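Local atomic coordinates of malic enzyme (PDB entry 3NV9), a protein that probably catalyses the oxidative decarboxylation of malate to pyruvate with NAD or NADP as the acceptor. Residues V155-D169 with V181-D194. Numbering follows the deposited sequence.
Sequences VQRIQHTFGAINLED and VLRESCDIPVWHDD. With SO4 (sulfate ion), chain C.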
ATOM      1  N   VAL A 155      10.493  -9.283  -3.795  1.00 24.14           N
ATOM      2  CA  VAL A 155       9.834  -8.587  -4.871  1.00 23.56           C
ATOM      3  C   VAL A 155       9.103  -9.561  -5.784  1.00 24.90           C
ATOM      4  O   VAL A 155       7.956  -9.282  -6.189  1.00 23.97           O
ATOM      5  CB  VAL A 155      10.853  -7.682  -5.628  1.00 22.98           C
ATOM      6  CG1 VAL A 155      10.228  -7.045  -6.880  1.00 21.45           C
ATOM      7  CG2 VAL A 155      11.342  -6.634  -4.711  1.00 20.27           C
ATOM      8  N   GLN A 156       9.759 -10.700  -6.087  1.00 25.67           N
ATOM      9  CA  GLN A 156       9.129 -11.807  -6.837  1.00 26.87           C
ATOM     10  C   GLN A 156       7.824 -12.325  -6.215  1.00 27.13           C
ATOM     11  O   GLN A 156       6.878 -12.691  -6.926  1.00 26.69           O
ATOM     12  CB  GLN A 156      10.127 -12.962  -7.083  1.00 27.63           C
ATOM     13  CG  GLN A 156      11.156 -12.649  -8.226  1.00 29.96           C
ATOM     14  CD  GLN A 156      12.354 -13.632  -8.319  1.00 36.32           C
ATOM     15  OE1 GLN A 156      12.462 -14.609  -7.552  1.00 39.15           O
ATOM     16  NE2 GLN A 156      13.258 -13.362  -9.254  1.00 34.24           N
ATOM     17  N   ARG A 157       7.745 -12.308  -4.887  1.00 26.77           N
ATOM     18  CA  ARG A 157       6.518 -12.731  -4.222  1.00 26.03           C
ATOM     19  C   ARG A 157       5.420 -11.655  -4.259  1.00 26.11           C
ATOM     20  O   ARG A 157       4.228 -11.987  -4.400  1.00 25.76           O
ATOM     21  CB  ARG A 157       6.816 -13.159  -2.797  1.00 26.45           C
ATOM     22  CG  ARG A 157       7.659 -14.451  -2.695  1.00 26.96           C
ATOM     23  CD  ARG A 157       7.645 -15.035  -1.273  1.00 30.55           C
ATOM     24  NE  ARG A 157       8.663 -16.086  -1.141  1.00 32.44           N
ATOM     25  CZ  ARG A 157       8.546 -17.339  -1.613  1.00 33.48           C
ATOM     26  NH1 ARG A 157       7.427 -17.726  -2.228  1.00 30.64           N
ATOM     27  NH2 ARG A 157       9.557 -18.203  -1.483  1.00 28.72           N
ATOM     28  N   ILE A 158       5.830 -10.377  -4.183  1.00 24.79           N
ATOM     29  CA  ILE A 158       4.890  -9.261  -4.013  1.00 23.32           C
ATOM     30  C   ILE A 158       4.443  -8.659  -5.331  1.00 23.19           C
ATOM     31  O   ILE A 158       3.431  -7.988  -5.381  1.00 22.55           O
ATOM     32  CB  ILE A 158       5.459  -8.145  -3.118  1.00 22.84           C
ATOM     33  CG1 ILE A 158       4.335  -7.404  -2.367  1.00 19.60           C
ATOM     34  CG2 ILE A 158       6.384  -7.194  -3.926  1.00 20.37           C
ATOM     35  CD1 ILE A 158       4.928  -6.334  -1.335  1.00 20.17           C
ATOM     36  N   GLN A 159       5.184  -8.962  -6.395  1.00 24.65           N
ATOM     37  CA  GLN A 159       4.952  -8.414  -7.712  1.00 25.70           C
ATOM     38  C   GLN A 159       3.509  -8.535  -8.156  1.00 25.99           C
ATOM     39  O   GLN A 159       3.055  -7.766  -9.012  1.00 26.64           O
ATOM     40  CB  GLN A 159       5.807  -9.144  -8.738  1.00 27.25           C
ATOM     41  CG  GLN A 159       5.193 -10.428  -9.223  1.00 27.27           C
ATOM     42  CD  GLN A 159       6.086 -11.102 -10.237  1.00 30.55           C
ATOM     43  OE1 GLN A 159       6.082 -10.750 -11.393  1.00 28.20           O
ATOM     44  NE2 GLN A 159       6.870 -12.068  -9.793  1.00 29.29           N
ATOM     45  N   HIS A 160       2.806  -9.520  -7.596  1.00 25.65           N
ATOM     46  CA  HIS A 160       1.434  -9.828  -7.974  1.00 25.58           C
ATOM     47  C   HIS A 160       0.417  -8.793  -7.527  1.00 25.11           C
ATOM     48  O   HIS A 160      -0.723  -8.783  -8.016  1.00 24.02           O
ATOM     49  CB  HIS A 160       1.061 -11.226  -7.495  1.00 24.87           C
ATOM     50  CG  HIS A 160       1.920 -12.267  -8.116  1.00 26.69           C
ATOM     51  ND1 HIS A 160       3.086 -12.722  -7.519  1.00 30.41           N
ATOM     52  CD2 HIS A 160       1.848 -12.870  -9.320  1.00 26.58           C
ATOM     53  CE1 HIS A 160       3.688 -13.562  -8.336  1.00 29.01           C
ATOM     54  NE2 HIS A 160       2.954 -13.673  -9.431  1.00 28.79           N
ATOM     55  N   THR A 161       0.864  -7.926  -6.617  1.00 25.05           N
ATOM     56  CA  THR A 161       0.073  -6.835  -6.099  1.00 24.59           C
ATOM     57  C   THR A 161       0.161  -5.599  -7.015  1.00 23.91           C
ATOM     58  O   THR A 161      -0.722  -4.734  -6.985  1.00 22.58           O
ATOM     59  CB  THR A 161       0.599  -6.503  -4.655  1.00 25.99           C
ATOM     60  OG1 THR A 161       0.313  -7.623  -3.810  1.00 27.65           O
ATOM     61  CG2 THR A 161      -0.048  -5.251  -4.043  1.00 22.72           C
ATOM     62  N   PHE A 162       1.243  -5.503  -7.795  1.00 22.70           N
ATOM     63  CA  PHE A 162       1.646  -4.209  -8.376  1.00 21.84           C
ATOM     64  C   PHE A 162       1.700  -4.194  -9.899  1.00 21.64           C
ATOM     65  O   PHE A 162       1.834  -5.251 -10.543  1.00 20.29           O
ATOM     66  CB  PHE A 162       3.005  -3.727  -7.815  1.00 21.06           C
ATOM     67  CG  PHE A 162       2.967  -3.370  -6.368  1.00 21.72           C
ATOM     68  CD1 PHE A 162       2.455  -2.136  -5.946  1.00 23.06           C
ATOM     69  CD2 PHE A 162       3.422  -4.256  -5.415  1.00 21.62           C
ATOM     70  CE1 PHE A 162       2.414  -1.827  -4.611  1.00 24.24           C
ATOM     71  CE2 PHE A 162       3.384  -3.953  -4.066  1.00 25.26           C
ATOM     72  CZ  PHE A 162       2.867  -2.732  -3.658  1.00 25.77           C
ATOM     73  N   GLY A 163       1.616  -2.977 -10.442  1.00 21.60           N
ATOM     74  CA  GLY A 163       1.663  -2.721 -11.863  1.00 21.25           C
ATOM     75  C   GLY A 163       3.056  -2.335 -12.219  1.00 22.47           C
ATOM     76  O   GLY A 163       3.420  -2.422 -13.387  1.00 21.99           O
ATOM     77  N   ALA A 164       3.832  -1.848 -11.231  1.00 22.66           N
ATOM     78  CA  ALA A 164       5.274  -1.721 -11.388  1.00 22.29           C
ATOM     79  C   ALA A 164       5.993  -1.708 -10.051  1.00 23.19           C
ATOM     80  O   ALA A 164       5.359  -1.507  -9.010  1.00 24.43           O
ATOM     81  CB  ALA A 164       5.622  -0.461 -12.149  1.00 23.07           C
ATOM     82  N   ILE A 165       7.320  -1.873 -10.082  1.00 21.19           N
ATOM     83  CA  ILE A 165       8.083  -1.736  -8.884  1.00 21.17           C
ATOM     84  C   ILE A 165       9.098  -0.630  -9.016  1.00 21.47           C
ATOM     85  O   ILE A 165       9.840  -0.572  -9.994  1.00 20.77           O
ATOM     86  CB  ILE A 165       8.900  -3.027  -8.490  1.00 21.89           C
ATOM     87  CG1 ILE A 165       7.990  -4.218  -8.246  1.00 18.61           C
ATOM     88  CG2 ILE A 165       9.867  -2.693  -7.323  1.00 19.90           C
ATOM     89  CD1 ILE A 165       7.007  -4.013  -7.179  1.00 19.14           C
ATOM     90  N   ASN A 166       9.143   0.223  -7.995  1.00 21.20           N
ATOM     91  CA  ASN A 166      10.038   1.351  -8.004  1.00 21.30           C
ATOM     92  C   ASN A 166      11.042   1.181  -6.877  1.00 21.46           C
ATOM     93  O   ASN A 166      10.811   1.615  -5.736  1.00 22.05           O
ATOM     94  CB  ASN A 166       9.184   2.639  -7.911  1.00 21.13           C
ATOM     95  CG  ASN A 166      10.010   3.891  -7.693  1.00 21.11           C
ATOM     96  OD1 ASN A 166      10.155   4.332  -6.540  1.00 21.56           O
ATOM     97  ND2 ASN A 166      10.541   4.484  -8.778  1.00 15.75           N
ATOM     98  N   LEU A 167      12.154   0.525  -7.189  1.00 21.69           N
ATOM     99  CA  LEU A 167      13.251   0.339  -6.212  1.00 21.76           C
ATOM    100  C   LEU A 167      13.846   1.691  -5.849  1.00 21.78           C
ATOM    101  O   LEU A 167      14.063   2.529  -6.716  1.00 22.38           O
ATOM    102  CB  LEU A 167      14.362  -0.585  -6.769  1.00 22.27           C
ATOM    103  CG  LEU A 167      13.947  -1.976  -7.323  1.00 20.89           C
ATOM    104  CD1 LEU A 167      15.009  -2.567  -8.236  1.00 18.70           C
ATOM    105  CD2 LEU A 167      13.627  -2.960  -6.161  1.00 21.31           C
ATOM    106  N   GLU A 168      14.116   1.900  -4.571  1.00 21.90           N
ATOM    107  CA  GLU A 168      14.798   3.101  -4.120  1.00 22.65           C
ATOM    108  C   GLU A 168      15.878   2.765  -3.062  1.00 23.53           C
ATOM    109  O   GLU A 168      15.651   1.878  -2.223  1.00 21.92           O
ATOM    110  CB  GLU A 168      13.770   4.026  -3.431  1.00 23.26           C
ATOM    111  CG  GLU A 168      12.639   4.587  -4.306  1.00 23.50           C
ATOM    112  CD  GLU A 168      13.088   5.757  -5.159  1.00 25.64           C
ATOM    113  OE1 GLU A 168      12.226   6.254  -5.910  1.00 27.99           O
ATOM    114  OE2 GLU A 168      14.288   6.189  -5.074  1.00 25.89           O
ATOM    115  N   ASP A 169      16.971   3.542  -3.064  1.00 23.51           N
ATOM    116  CA  ASP A 169      17.815   3.736  -1.877  1.00 24.80           C
ATOM    117  C   ASP A 169      18.337   2.378  -1.323  1.00 24.72           C
ATOM    118  O   ASP A 169      18.234   2.061  -0.125  1.00 24.47           O
ATOM    119  CB  ASP A 169      17.040   4.538  -0.820  1.00 25.16           C
ATOM    120  CG  ASP A 169      16.792   5.998  -1.225  1.00 27.48           C
ATOM    121  OD1 ASP A 169      17.075   6.374  -2.373  1.00 30.39           O
ATOM    122  OD2 ASP A 169      16.290   6.799  -0.390  1.00 32.08           O
ATOM    123  N   VAL A 181      18.438  -8.780 -12.123  1.00 29.71           N
ATOM    124  CA  VAL A 181      17.656 -10.043 -12.063  1.00 28.27           C
ATOM    125  C   VAL A 181      16.180  -9.784 -12.141  1.00 28.27           C
ATOM    126  O   VAL A 181      15.489 -10.371 -12.982  1.00 29.62           O
ATOM    127  CB  VAL A 181      17.899 -10.821 -10.749  1.00 28.23           C
ATOM    128  CG1 VAL A 181      16.972 -12.007 -10.653  1.00 27.23           C
ATOM    129  CG2 VAL A 181      19.334 -11.278 -10.656  1.00 25.36           C
ATOM    130  N   LEU A 182      15.678  -8.908 -11.256  1.00 27.60           N
ATOM    131  CA  LEU A 182      14.219  -8.632 -11.178  1.00 26.89           C
ATOM    132  C   LEU A 182      13.626  -8.082 -12.447  1.00 26.76           C
ATOM    133  O   LEU A 182      12.511  -8.385 -12.745  1.00 26.83           O
ATOM    134  CB  LEU A 182      13.855  -7.634 -10.064  1.00 25.92           C
ATOM    135  CG  LEU A 182      13.997  -8.164  -8.674  1.00 23.14           C
ATOM    136  CD1 LEU A 182      13.664  -7.059  -7.733  1.00 19.75           C
ATOM    137  CD2 LEU A 182      13.115  -9.419  -8.475  1.00 21.22           C
ATOM    138  N   ARG A 183      14.363  -7.245 -13.165  1.00 27.89           N
ATOM    139  CA  ARG A 183      13.809  -6.706 -14.388  1.00 30.38           C
ATOM    140  C   ARG A 183      13.529  -7.806 -15.432  1.00 31.35           C
ATOM    141  O   ARG A 183      12.689  -7.646 -16.286  1.00 31.49           O
ATOM    142  CB  ARG A 183      14.679  -5.562 -14.918  1.00 29.53           C
ATOM    143  CG  ARG A 183      15.707  -5.917 -15.921  1.00 31.82           C
ATOM    144  CD  ARG A 183      16.601  -4.721 -16.092  1.00 33.68           C
ATOM    145  NE  ARG A 183      15.960  -3.645 -16.866  1.00 32.60           N
ATOM    146  CZ  ARG A 183      16.363  -3.262 -18.086  1.00 31.45           C
ATOM    147  NH1 ARG A 183      17.395  -3.890 -18.653  1.00 26.62           N
ATOM    148  NH2 ARG A 183      15.752  -2.260 -18.736  1.00 25.40           N
ATOM    149  N   GLU A 184      14.203  -8.948 -15.314  1.00 33.19           N
ATOM    150  CA  GLU A 184      14.047 -10.035 -16.278  1.00 33.99           C
ATOM    151  C   GLU A 184      13.049 -11.026 -15.789  1.00 34.52           C
ATOM    152  O   GLU A 184      12.254 -11.559 -16.597  1.00 35.41           O
ATOM    153  CB  GLU A 184      15.398 -10.680 -16.621  1.00 34.06           C
ATOM    154  CG  GLU A 184      16.353  -9.677 -17.317  1.00 36.47           C
ATOM    155  CD  GLU A 184      15.788  -9.097 -18.658  1.00 41.53           C
ATOM    156  OE1 GLU A 184      14.888  -9.732 -19.293  1.00 40.80           O
ATOM    157  OE2 GLU A 184      16.260  -8.000 -19.071  1.00 44.79           O
ATOM    158  N   SER A 185      13.009 -11.237 -14.473  1.00 34.88           N
ATOM    159  CA  SER A 185      12.089 -12.249 -13.958  1.00 35.26           C
ATOM    160  C   SER A 185      10.652 -11.840 -13.694  1.00 35.91           C
ATOM    161  O   SER A 185       9.786 -12.723 -13.672  1.00 36.08           O
ATOM    162  CB  SER A 185      12.651 -12.979 -12.722  1.00 36.20           C
ATOM    163  OG  SER A 185      13.149 -12.093 -11.753  1.00 37.44           O
ATOM    164  N   CYS A 186      10.384 -10.554 -13.414  1.00 35.03           N
ATOM    165  CA  CYS A 186       9.035 -10.180 -12.991  1.00 33.53           C
ATOM    166  C   CYS A 186       8.195  -9.902 -14.218  1.00 32.75           C
ATOM    167  O   CYS A 186       8.728  -9.571 -15.246  1.00 32.11           O
ATOM    168  CB  CYS A 186       9.079  -8.985 -12.025  1.00 33.60           C
ATOM    169  SG  CYS A 186       9.917  -9.386 -10.434  1.00 32.96           S
ATOM    170  N   ASP A 187       6.890 -10.072 -14.101  1.00 32.25           N
ATOM    171  CA  ASP A 187       5.939  -9.909 -15.195  1.00 32.51           C
ATOM    172  C   ASP A 187       5.378  -8.461 -15.293  1.00 31.27           C
ATOM    173  O   ASP A 187       4.534  -8.155 -16.146  1.00 32.26           O
ATOM    174  CB  ASP A 187       4.824 -10.966 -15.089  1.00 32.66           C
ATOM    175  CG  ASP A 187       5.292 -12.400 -15.570  1.00 39.47           C
ATOM    176  OD1 ASP A 187       6.278 -12.539 -16.370  1.00 41.97           O
ATOM    177  OD2 ASP A 187       4.672 -13.411 -15.143  1.00 43.07           O
ATOM    178  N   ILE A 188       5.875  -7.609 -14.400  1.00 29.50           N
ATOM    179  CA  ILE A 188       5.728  -6.155 -14.389  1.00 27.83           C
ATOM    180  C   ILE A 188       7.119  -5.497 -14.527  1.00 26.43           C
ATOM    181  O   ILE A 188       8.142  -6.131 -14.297  1.00 25.54           O
ATOM    182  CB  ILE A 188       5.021  -5.613 -13.113  1.00 27.44           C
ATOM    183  CG1 ILE A 188       5.815  -5.977 -11.851  1.00 29.17           C
ATOM    184  CG2 ILE A 188       3.597  -6.120 -13.061  1.00 28.03           C
ATOM    185  CD1 ILE A 188       5.201  -5.500 -10.527  1.00 29.63           C
ATOM    186  N   PRO A 189       7.157  -4.234 -14.971  1.00 25.13           N
ATOM    187  CA  PRO A 189       8.388  -3.465 -15.008  1.00 25.04           C
ATOM    188  C   PRO A 189       8.986  -3.172 -13.622  1.00 24.50           C
ATOM    189  O   PRO A 189       8.271  -2.703 -12.716  1.00 22.75           O
ATOM    190  CB  PRO A 189       7.953  -2.127 -15.656  1.00 24.76           C
ATOM    191  CG  PRO A 189       6.529  -2.021 -15.344  1.00 24.58           C
ATOM    192  CD  PRO A 189       6.020  -3.456 -15.480  1.00 24.94           C
ATOM    193  N   VAL A 190      10.299  -3.428 -13.508  1.00 23.81           N
ATOM    194  CA  VAL A 190      11.091  -3.131 -12.332  1.00 24.58           C
ATOM    195  C   VAL A 190      12.265  -2.246 -12.713  1.00 24.88           C
ATOM    196  O   VAL A 190      12.987  -2.530 -13.674  1.00 25.82           O
ATOM    197  CB  VAL A 190      11.636  -4.445 -11.659  1.00 24.92           C
ATOM    198  CG1 VAL A 190      12.503  -4.140 -10.400  1.00 23.19           C
ATOM    199  CG2 VAL A 190      10.479  -5.295 -11.297  1.00 23.31           C
ATOM    200  N   TRP A 191      12.459  -1.177 -11.963  1.00 24.34           N
ATOM    201  CA  TRP A 191      13.539  -0.257 -12.264  1.00 24.18           C
ATOM    202  C   TRP A 191      14.022   0.285 -10.930  1.00 23.80           C
ATOM    203  O   TRP A 191      13.398   0.045  -9.913  1.00 23.91           O
ATOM    204  CB  TRP A 191      13.066   0.832 -13.247  1.00 23.66           C
ATOM    205  CG  TRP A 191      12.443   2.029 -12.630  1.00 24.46           C
ATOM    206  CD1 TRP A 191      11.531   2.043 -11.616  1.00 23.02           C
ATOM    207  CD2 TRP A 191      12.661   3.416 -13.000  1.00 23.96           C
ATOM    208  NE1 TRP A 191      11.172   3.354 -11.327  1.00 23.96           N
ATOM    209  CE2 TRP A 191      11.871   4.206 -12.147  1.00 23.81           C
ATOM    210  CE3 TRP A 191      13.463   4.060 -13.961  1.00 26.15           C
ATOM    211  CZ2 TRP A 191      11.849   5.610 -12.233  1.00 23.68           C
ATOM    212  CZ3 TRP A 191      13.432   5.459 -14.054  1.00 20.93           C
ATOM    213  CH2 TRP A 191      12.639   6.207 -13.197  1.00 21.18           C
ATOM    214  N   HIS A 192      15.130   1.001 -10.938  1.00 24.87           N
ATOM    215  CA  HIS A 192      15.723   1.518  -9.729  1.00 25.44           C
ATOM    216  C   HIS A 192      15.832   3.060  -9.946  1.00 24.96           C
ATOM    217  O   HIS A 192      16.567   3.539 -10.798  1.00 25.14           O
ATOM    218  CB  HIS A 192      17.045   0.746  -9.444  1.00 25.80           C
ATOM    219  CG  HIS A 192      17.866   1.277  -8.295  1.00 27.28           C
ATOM    220  ND1 HIS A 192      17.349   2.043  -7.276  1.00 29.97           N
ATOM    221  CD2 HIS A 192      19.166   1.096  -7.985  1.00 27.41           C
ATOM    222  CE1 HIS A 192      18.305   2.361  -6.416  1.00 27.83           C
ATOM    223  NE2 HIS A 192      19.420   1.793  -6.824  1.00 31.10           N
ATOM    224  N   ASP A 193      14.996   3.814  -9.222  1.00 24.53           N
ATOM    225  CA  ASP A 193      14.830   5.244  -9.430  1.00 24.03           C
ATOM    226  C   ASP A 193      16.191   5.928  -9.361  1.00 24.12           C
ATOM    227  O   ASP A 193      16.505   6.744 -10.210  1.00 23.65           O
ATOM    228  CB  ASP A 193      13.886   5.792  -8.347  1.00 24.47           C
ATOM    229  CG  ASP A 193      13.372   7.219  -8.618  1.00 24.44           C
ATOM    230  OD1 ASP A 193      13.544   7.736  -9.747  1.00 23.09           O
ATOM    231  OD2 ASP A 193      12.827   7.828  -7.657  1.00 19.77           O
ATOM    232  N   ASP A 194      17.011   5.582  -8.365  1.00 23.54           N
ATOM    233  CA  ASP A 194      18.377   6.159  -8.283  1.00 24.54           C
ATOM    234  C   ASP A 194      19.284   5.871  -9.487  1.00 23.21           C
ATOM    235  O   ASP A 194      20.272   6.565  -9.668  1.00 23.35           O
ATOM    236  CB  ASP A 194      19.084   5.662  -7.042  1.00 24.76           C
ATOM    237  CG  ASP A 194      18.333   5.982  -5.835  1.00 26.29           C
ATOM    238  OD1 ASP A 194      18.480   7.120  -5.331  1.00 28.44           O
ATOM    239  OD2 ASP A 194      17.579   5.095  -5.397  1.00 29.04           O
TER
HETATM  240  S   SO4 C 488      17.916  -1.767 -21.998  1.00 46.28           S
HETATM  241  O1  SO4 C 488      18.519  -2.111 -23.264  1.00 49.20           O
HETATM  242  O2  SO4 C 488      16.550  -2.284 -21.990  1.00 47.69           O
HETATM  243  O3  SO4 C 488      18.678  -2.381 -20.919  1.00 52.69           O
HETATM  244  O4  SO4 C 488      18.042  -0.345 -21.792  1.00 46.61           O
HETATM  245  O   HOH W   1      15.903   8.190  -5.098  1.00 33.40           O
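The carbonyl oxygen of L167 takes two hydrogen bonds from the other segment, one from D193 N at 3.0 Å and a weak one from H192 ND1. The imidazole meets this oxygen with its edge. The contact joins the parts of a beta-alpha-beta unit: strand 164-167, helix 174-185 and strand 190-192. The L167 O bonds lie at the C-terminal ends of its strands. The two strands run parallel at the margin of a four-stranded sheet, with 190-192 outermost within the chain. I165 N bonds to P189 O at 2.9 Å, and L167 N to W191 O at 3.0 Å; the link from W191 N to I165 O is weak.

On the face carrying I165 and L167, I165 lies beside V190, and L167 CD1 packs on V190 CG1. Helix 174-185 meets helix 148-158 there, with L182 CD1 3.5 Å from V155 CG1. Just before strand 190-192, I188 CD1 reaches I165 CG1 and F162 CB.

The side chain of Q159 ties its own segment to the loop that follows helix 174-185. Its CG sits between the backbone N and the carbonyl carbon (chi1 83°). From there OE1 accepts a nearly straight bond from D187 N (2.9 Å, 172°), while NE2 donates to Q156 O. Both polar atoms of the amide are thus bonded, which fixes its rotation. Q156 NE2 in turn bonds to S185 OG.

Past the strands the contact becomes acidic. A water bridges E168 OE2 and D194 OD1. D169 N donates to D194 OD2 at 2.9 Å from the syn side, 30° out of the carboxylate plane.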